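Local coordinates for protein D-galactonate dehydratase family member RspA (Pantoea ananatis, PDB 3T6C) that catalyses, with low activity in vitro, the magnesium-dependent dehydration of D-gluconate to 2-dehydro-3-deoxy-D-gluconate, at residues Ile334-Tyr337 with Ser338-Gly342; Ala346-Ser349 with Pro350-Ser354. All blocks are in the same frame, centred on the assembly; numbering follows the deposited sequence.

Contact 1: residues Ile334-Tyr337 with Ser338-Gly342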
ATOM      1  N   ILE A 334     -22.896 -12.930  -6.405  1.00  7.41           N
ATOM      2  CA  ILE A 334     -22.433 -11.555  -6.606  1.00  7.56           C
ATOM      3  C   ILE A 334     -23.287 -10.600  -5.777  1.00 11.40           C
ATOM      4  O   ILE A 334     -22.791  -9.599  -5.251  1.00  9.68           O
ATOM      5  CB  ILE A 334     -22.564 -11.189  -8.117  1.00  9.64           C
ATOM      6  CG1 ILE A 334     -21.484 -11.959  -8.904  1.00 10.03           C
ATOM      7  CG2 ILE A 334     -22.371  -9.662  -8.280  1.00 12.58           C
ATOM      8  CD1 ILE A 334     -21.741 -12.013 -10.408  1.00 10.58           C
ATOM      9  N   ALA A 335     -24.600 -10.884  -5.662  1.00  9.54           N
ATOM     10  CA  ALA A 335     -25.450 -10.008  -4.865  1.00  8.66           C
ATOM     11  C   ALA A 335     -24.986 -10.025  -3.393  1.00  9.27           C
ATOM     12  O   ALA A 335     -24.944  -8.992  -2.734  1.00  8.75           O
ATOM     13  CB  ALA A 335     -26.905 -10.462  -5.001  1.00  9.08           C
ATOM     14  N   ILE A 336     -24.686 -11.206  -2.877  1.00  8.46           N
ATOM     15  CA  ILE A 336     -24.180 -11.369  -1.490  1.00  7.61           C
ATOM     16  C   ILE A 336     -22.792 -10.731  -1.310  1.00  8.86           C
ATOM     17  O   ILE A 336     -22.543 -10.010  -0.317  1.00 10.22           O
ATOM     18  CB  ILE A 336     -24.160 -12.852  -1.119  1.00  6.63           C
ATOM     19  CG1 ILE A 336     -25.608 -13.296  -0.862  1.00 10.41           C
ATOM     20  CG2 ILE A 336     -23.221 -13.082   0.119  1.00  9.96           C
ATOM     21  CD1 ILE A 336     -25.771 -14.816  -0.760  1.00 13.76           C
ATOM     22  N   TYR A 337     -21.912 -10.948  -2.265  1.00  7.51           N
ATOM     23  CA  TYR A 337     -20.581 -10.324  -2.166  1.00  7.70           C
ATOM     24  C   TYR A 337     -20.717  -8.786  -2.132  1.00  9.26           C
ATOM     25  O   TYR A 337     -20.028  -8.101  -1.383  1.00  9.31           O
ATOM     26  CB  TYR A 337     -19.730 -10.769  -3.373  1.00  8.13           C
ATOM     27  CG  TYR A 337     -18.252 -10.665  -3.084  1.00  9.53           C
ATOM     28  CD1 TYR A 337     -17.600 -11.730  -2.482  1.00 13.83           C
ATOM     29  CD2 TYR A 337     -17.532  -9.523  -3.405  1.00 10.54           C
ATOM     30  CE1 TYR A 337     -16.265 -11.665  -2.147  1.00 11.59           C
ATOM     31  CE2 TYR A 337     -16.180  -9.442  -3.051  1.00  9.11           C
ATOM     32  CZ  TYR A 337     -15.572 -10.500  -2.415  1.00 11.18           C
ATOM     33  OH  TYR A 337     -14.224 -10.429  -2.113  1.00 13.59           O
ATOM     34  N   SER A 338     -21.646  -8.264  -2.926  1.00  8.86           N
ATOM     35  CA  SER A 338     -21.953  -6.827  -2.925  1.00  9.51           C
ATOM     36  C   SER A 338     -22.536  -6.387  -1.587  1.00  9.46           C
ATOM     37  O   SER A 338     -22.078  -5.361  -0.998  1.00  9.09           O
ATOM     38  CB  SER A 338     -22.940  -6.507  -4.068  1.00  9.99           C
ATOM     39  OG  SER A 338     -22.339  -6.842  -5.306  1.00 11.10           O
ATOM     40  N   GLU A 339     -23.495  -7.167  -1.066  1.00  8.82           N
ATOM     41  CA  GLU A 339     -24.165  -6.835   0.184  1.00  6.74           C
ATOM     42  C   GLU A 339     -23.159  -6.610   1.303  1.00  8.62           C
ATOM     43  O   GLU A 339     -23.267  -5.650   2.089  1.00 10.61           O
ATOM     44  CB  GLU A 339     -25.095  -8.026   0.545  1.00  9.16           C
ATOM     45  CG  GLU A 339     -25.826  -7.859   1.894  1.00 12.61           C
ATOM     46  CD  GLU A 339     -26.583  -9.132   2.317  1.00 16.36           C
ATOM     47  OE1 GLU A 339     -26.788 -10.051   1.488  1.00 16.76           O
ATOM     48  OE2 GLU A 339     -26.925  -9.211   3.507  1.00 19.84           O
ATOM     49  N   LEU A 340     -22.191  -7.510   1.412  0.52  8.33           N
ATOM     50  CA  LEU A 340     -21.236  -7.435   2.532  0.52  6.88           C
ATOM     51  C   LEU A 340     -20.237  -6.286   2.355  0.52  9.15           C
ATOM     52  O   LEU A 340     -19.550  -5.911   3.312  0.52 10.77           O
ATOM     53  CB  LEU A 340     -20.529  -8.791   2.705  0.52  8.02           C
ATOM     54  CG  LEU A 340     -21.219  -9.919   3.535  0.52  7.95           C
ATOM     55  CD1 LEU A 340     -22.698 -10.077   3.222  0.52  9.34           C
ATOM     56  CD2 LEU A 340     -20.504 -11.266   3.368  0.52 13.63           C
ATOM     57  N   ASN A 341     -20.133  -5.762   1.130  1.00  7.86           N
ATOM     58  CA  ASN A 341     -19.337  -4.549   0.828  1.00  8.98           C
ATOM     59  C   ASN A 341     -20.161  -3.267   0.772  1.00 10.15           C
ATOM     60  O   ASN A 341     -19.653  -2.244   0.336  1.00  8.88           O
ATOM     61  CB  ASN A 341     -18.538  -4.779  -0.480  1.00  8.84           C
ATOM     62  CG  ASN A 341     -17.330  -5.628  -0.204  1.00  8.49           C
ATOM     63  OD1 ASN A 341     -16.356  -5.121   0.397  1.00 10.84           O
ATOM     64  ND2 ASN A 341     -17.392  -6.935  -0.557  1.00  9.08           N
ATOM     65  N   GLY A 342     -21.455  -3.337   1.102  1.00  8.69           N
ATOM     66  CA  GLY A 342     -22.281  -2.118   1.045  1.00  8.40           C
ATOM     67  C   GLY A 342     -22.635  -1.665  -0.356  1.00  9.06           C
ATOM     68  O   GLY A 342     -23.088  -0.506  -0.564  1.00 10.33           O
TER
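With chi1 at -61°, Ser338 carries OG beside its own backbone N and back over the preceding turn, where it meets the carbonyl oxygen of Ile334; Asn341, turned the same way at -78°, brings its amide back to Tyr337. Ser338 lies in the last turn of helix 328-340 and Asn341 just after it, and each adds a side-chain bond to a main-chain one. Ile334 O accepts from Ser338 OG at 2.8 Å and from Ser338 N at 2.9 Å, the two donors arriving from opposite faces of the carbonyl plane. One turn on, Tyr337 O takes a nearly straight bond from Asn341 ND2 (3.0 Å), the oxygen lying close to the amide plane, whereas the backbone bond from Asn341 N is long and weak at 3.4 Å. The amide also runs alongside the tyrosine ring, ND2 coming within 3.7 Å of Tyr337 CE2, with the two planes 37° apart. Gly342, at positive phi, then completes a Schellman motif. The hydroxyl of Tyr337 reaches Asp311 of helix 303-311, while Asn341 OD1 is held by Lys307 of the second subunit, whose Tyr337 ring stacks on its counterpart here. The chemistry therefore implies that Ile334 O gains a second donor, while near the helix end the amide of Asn341 makes good a weak main-chain bond at Tyr337 O and also serves the subunit interface.

Contact 2: residues Ala346-Ser349 with Pro350-Ser354. With GCO (D-gluconic acid), chain D.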
ATOM      1  N   ALA A 346     -28.158  -3.533  -9.392  1.00  8.88           N
ATOM      2  CA  ALA A 346     -29.002  -2.979 -10.448  1.00  7.81           C
ATOM      3  C   ALA A 346     -28.774  -3.891 -11.653  1.00  8.70           C
ATOM      4  O   ALA A 346     -28.162  -3.460 -12.666  1.00  8.45           O
ATOM      5  CB  ALA A 346     -28.442  -1.531 -10.715  1.00  9.44           C
ATOM      6  N   TRP A 347     -29.514  -4.988 -11.729  1.00  8.69           N
ATOM      7  CA  TRP A 347     -29.264  -5.924 -12.843  1.00  7.13           C
ATOM      8  C   TRP A 347     -29.659  -5.289 -14.163  1.00  8.27           C
ATOM      9  O   TRP A 347     -30.678  -4.609 -14.265  1.00 10.08           O
ATOM     10  CB  TRP A 347     -30.066  -7.232 -12.640  1.00  8.65           C
ATOM     11  CG  TRP A 347     -29.865  -7.883 -11.276  1.00  9.45           C
ATOM     12  CD1 TRP A 347     -30.837  -8.139 -10.348  1.00  8.20           C
ATOM     13  CD2 TRP A 347     -28.647  -8.346 -10.712  1.00  9.69           C
ATOM     14  NE1 TRP A 347     -30.302  -8.751  -9.243  1.00 11.26           N
ATOM     15  CE2 TRP A 347     -28.960  -8.878  -9.423  1.00 10.80           C
ATOM     16  CE3 TRP A 347     -27.310  -8.377 -11.158  1.00  9.83           C
ATOM     17  CZ2 TRP A 347     -28.015  -9.489  -8.614  1.00 10.30           C
ATOM     18  CZ3 TRP A 347     -26.346  -8.947 -10.301  1.00 12.95           C
ATOM     19  CH2 TRP A 347     -26.716  -9.494  -9.055  1.00 11.97           C
ATOM     20  N   HIS A 348     -28.857  -5.593 -15.194  1.00  7.10           N
ATOM     21  CA  HIS A 348     -29.150  -5.111 -16.580  1.00  6.95           C
ATOM     22  C   HIS A 348     -30.420  -5.764 -17.122  1.00 13.19           C
ATOM     23  O   HIS A 348     -30.607  -7.000 -17.008  1.00 11.88           O
ATOM     24  CB  HIS A 348     -27.917  -5.445 -17.409  1.00  9.18           C
ATOM     25  CG  HIS A 348     -28.046  -5.173 -18.890  1.00  8.64           C
ATOM     26  ND1 HIS A 348     -28.345  -6.180 -19.787  1.00 16.18           N
ATOM     27  CD2 HIS A 348     -27.865  -4.049 -19.631  1.00 11.86           C
ATOM     28  CE1 HIS A 348     -28.364  -5.683 -21.020  1.00 15.06           C
ATOM     29  NE2 HIS A 348     -28.041  -4.405 -20.958  1.00 11.57           N
ATOM     30  N   SER A 349     -31.362  -4.919 -17.563  1.00  9.49           N
ATOM     31  CA  SER A 349     -32.630  -5.445 -18.082  1.00  9.66           C
ATOM     32  C   SER A 349     -33.336  -4.530 -19.094  1.00 13.52           C
ATOM     33  O   SER A 349     -34.373  -3.961 -18.753  1.00 19.98           O
ATOM     34  CB  SER A 349     -33.533  -5.693 -16.877  1.00 16.47           C
ATOM     35  OG  SER A 349     -34.551  -6.616 -17.247  1.00 15.14           O
ATOM     36  N   PRO A 350     -32.787  -4.354 -20.272  1.00 14.43           N
ATOM     37  CA  PRO A 350     -33.250  -3.612 -21.439  1.00 21.00           C
ATOM     38  C   PRO A 350     -34.092  -4.585 -22.301  1.00 18.18           C
ATOM     39  O   PRO A 350     -34.871  -5.383 -21.789  1.00 21.32           O
ATOM     40  CB  PRO A 350     -31.956  -3.131 -22.078  1.00 25.85           C
ATOM     41  CG  PRO A 350     -31.098  -4.241 -21.923  1.00 26.11           C
ATOM     42  CD  PRO A 350     -31.494  -4.965 -20.597  1.00 16.16           C
ATOM     43  N   GLY A 351     -34.146  -4.319 -23.576  1.00 14.19           N
ATOM     44  CA  GLY A 351     -34.871  -5.216 -24.461  1.00 14.14           C
ATOM     45  C   GLY A 351     -34.197  -6.553 -24.714  1.00 14.09           C
ATOM     46  O   GLY A 351     -34.937  -7.496 -25.037  1.00 11.54           O
ATOM     47  N   ASP A 352     -32.857  -6.661 -24.593  1.00 12.96           N
ATOM     48  CA  ASP A 352     -32.329  -7.970 -24.967  1.00 13.10           C
ATOM     49  C   ASP A 352     -32.101  -8.755 -23.692  1.00 12.68           C
ATOM     50  O   ASP A 352     -30.978  -9.106 -23.286  1.00 13.29           O
ATOM     51  CB  ASP A 352     -30.965  -7.770 -25.685  1.00 12.75           C
ATOM     52  CG  ASP A 352     -30.006  -6.788 -25.002  1.00 19.09           C
ATOM     53  OD1 ASP A 352     -30.382  -5.682 -24.548  1.00 15.94           O
ATOM     54  OD2 ASP A 352     -28.800  -7.118 -24.923  1.00 15.30           O
ATOM     55  N   ILE A 353     -33.222  -9.318 -23.272  1.00 10.63           N
ATOM     56  CA  ILE A 353     -33.334 -10.239 -22.174  1.00 10.12           C
ATOM     57  C   ILE A 353     -34.707 -10.866 -22.372  1.00 10.44           C
ATOM     58  O   ILE A 353     -35.637 -10.136 -22.688  1.00 12.72           O
ATOM     59  CB  ILE A 353     -33.179  -9.514 -20.843  1.00  8.07           C
ATOM     60  CG1 ILE A 353     -33.276 -10.520 -19.683  1.00  8.97           C
ATOM     61  CG2 ILE A 353     -34.199  -8.366 -20.627  1.00 10.41           C
ATOM     62  CD1 ILE A 353     -32.909  -9.888 -18.296  1.00  8.84           C
ATOM     63  N   SER A 354     -34.892 -12.167 -22.111  1.00  8.99           N
ATOM     64  CA  SER A 354     -36.242 -12.726 -22.298  1.00 10.76           C
ATOM     65  C   SER A 354     -37.072 -12.451 -21.059  1.00 11.79           C
ATOM     66  O   SER A 354     -36.524 -12.126 -20.015  1.00  9.80           O
ATOM     67  CB  SER A 354     -36.192 -14.238 -22.553  1.00 12.66           C
ATOM     68  OG  SER A 354     -35.865 -14.889 -21.361  1.00 10.83           O
TER
HETATM   69  C1  GCO D 601     -28.474  -0.513 -20.770  1.00 12.63           C
HETATM   70  C2  GCO D 601     -27.487  -0.991 -21.768  1.00 13.43           C
HETATM   71  C3  GCO D 601     -28.083  -1.443 -23.087  1.00 15.71           C
HETATM   72  C4  GCO D 601     -27.048  -2.166 -23.924  1.00 14.54           C
HETATM   73  C5  GCO D 601     -27.699  -3.297 -24.681  1.00 14.27           C
HETATM   74  C6  GCO D 601     -26.728  -4.096 -25.531  1.00 12.15           C
HETATM   75  O1A GCO D 601     -29.683  -0.892 -20.783  1.00 11.72           O
HETATM   76  O1B GCO D 601     -28.045   0.181 -19.791  1.00  9.42           O
HETATM   77  O2  GCO D 601     -26.405  -0.098 -21.804  1.00 10.18           O
HETATM   78  O3  GCO D 601     -28.556  -0.304 -23.706  1.00 15.67           O
HETATM   79  O4  GCO D 601     -26.484  -1.227 -24.820  1.00 15.51           O
HETATM   80  O5  GCO D 601     -28.303  -4.140 -23.771  1.00 13.43           O
HETATM   81  O6  GCO D 601     -27.310  -5.184 -26.221  1.00 12.99           O
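His348 and Pro350 meet on an irregular, largely extended run of backbone that leaves strand 344-345 at the C-terminal ends of the strands of the modified TIM barrel, (beta/alpha)7beta, where enzymes of the enolase superfamily build their active sites. Trp347 and His348 keep extended backbone angles, and the chain begins to turn at Ser349; after Pro350 it bends further, and Asp352 sits at the centre of an inverse gamma turn, closed by a weak bond from Ile353 N to Gly351 O at 3.1 Å. This path brings His348 and Asp352 to the same D-gluconate. With CG anti to the backbone N (chi1 174°), the histidine swings its ring across the proline at about a right angle and turns NE2 toward the ligand. Pro350 CD lies over one face, 3.4 Å from the centroid of the His348 ring and 18° off the normal, a CH-pi contact. The imidazole is further held by a bond between its ND1 and His321, while Glu298, a ligand of the magnesium ion, lies beside it. At the ring edge, His348 NE2 donates to GCO O5 at 2.8 Å. That hydroxyl in turn donates to Asp352 OD1 at 2.7 Å, and O6 of the gluconate donates to Asp352 OD2 at 2.8 Å, so the two carboxylate oxygens take neighbouring hydroxyls. Pro350 also lines the pocket; by similarity its position matters for activity and specificity, proline occurring in relatives with low D-mannonate dehydratase activity. Away from the ligand, Ile353 lies against Ser349. Its CD1 is 3.8 Å from Ser349 OG and also nears the carbonyl oxygen of His348, the oxygen that accepts a weak bond from Asn361 ND2.

Followed from the N terminus, the chain passes through contact 1 before it reaches contact 2: the two are in series, neither nested nor crossed, and their centres lie about 20 Å apart. Contact 1 closes the last turn of helix 328-340, the helix of a beta-alpha-beta unit between strands 317-318 and 344-345, on the outside of the barrel and against another subunit. The chain then returns through strand 344-345, and contact 2 brings the following loop against the O5-O6 end of the ligand before helix 355-367 begins. The two still touch, Ala335 CB packing 3.9 Å from Trp347 CZ2, which ties the outer helix to the start of the active-site loop.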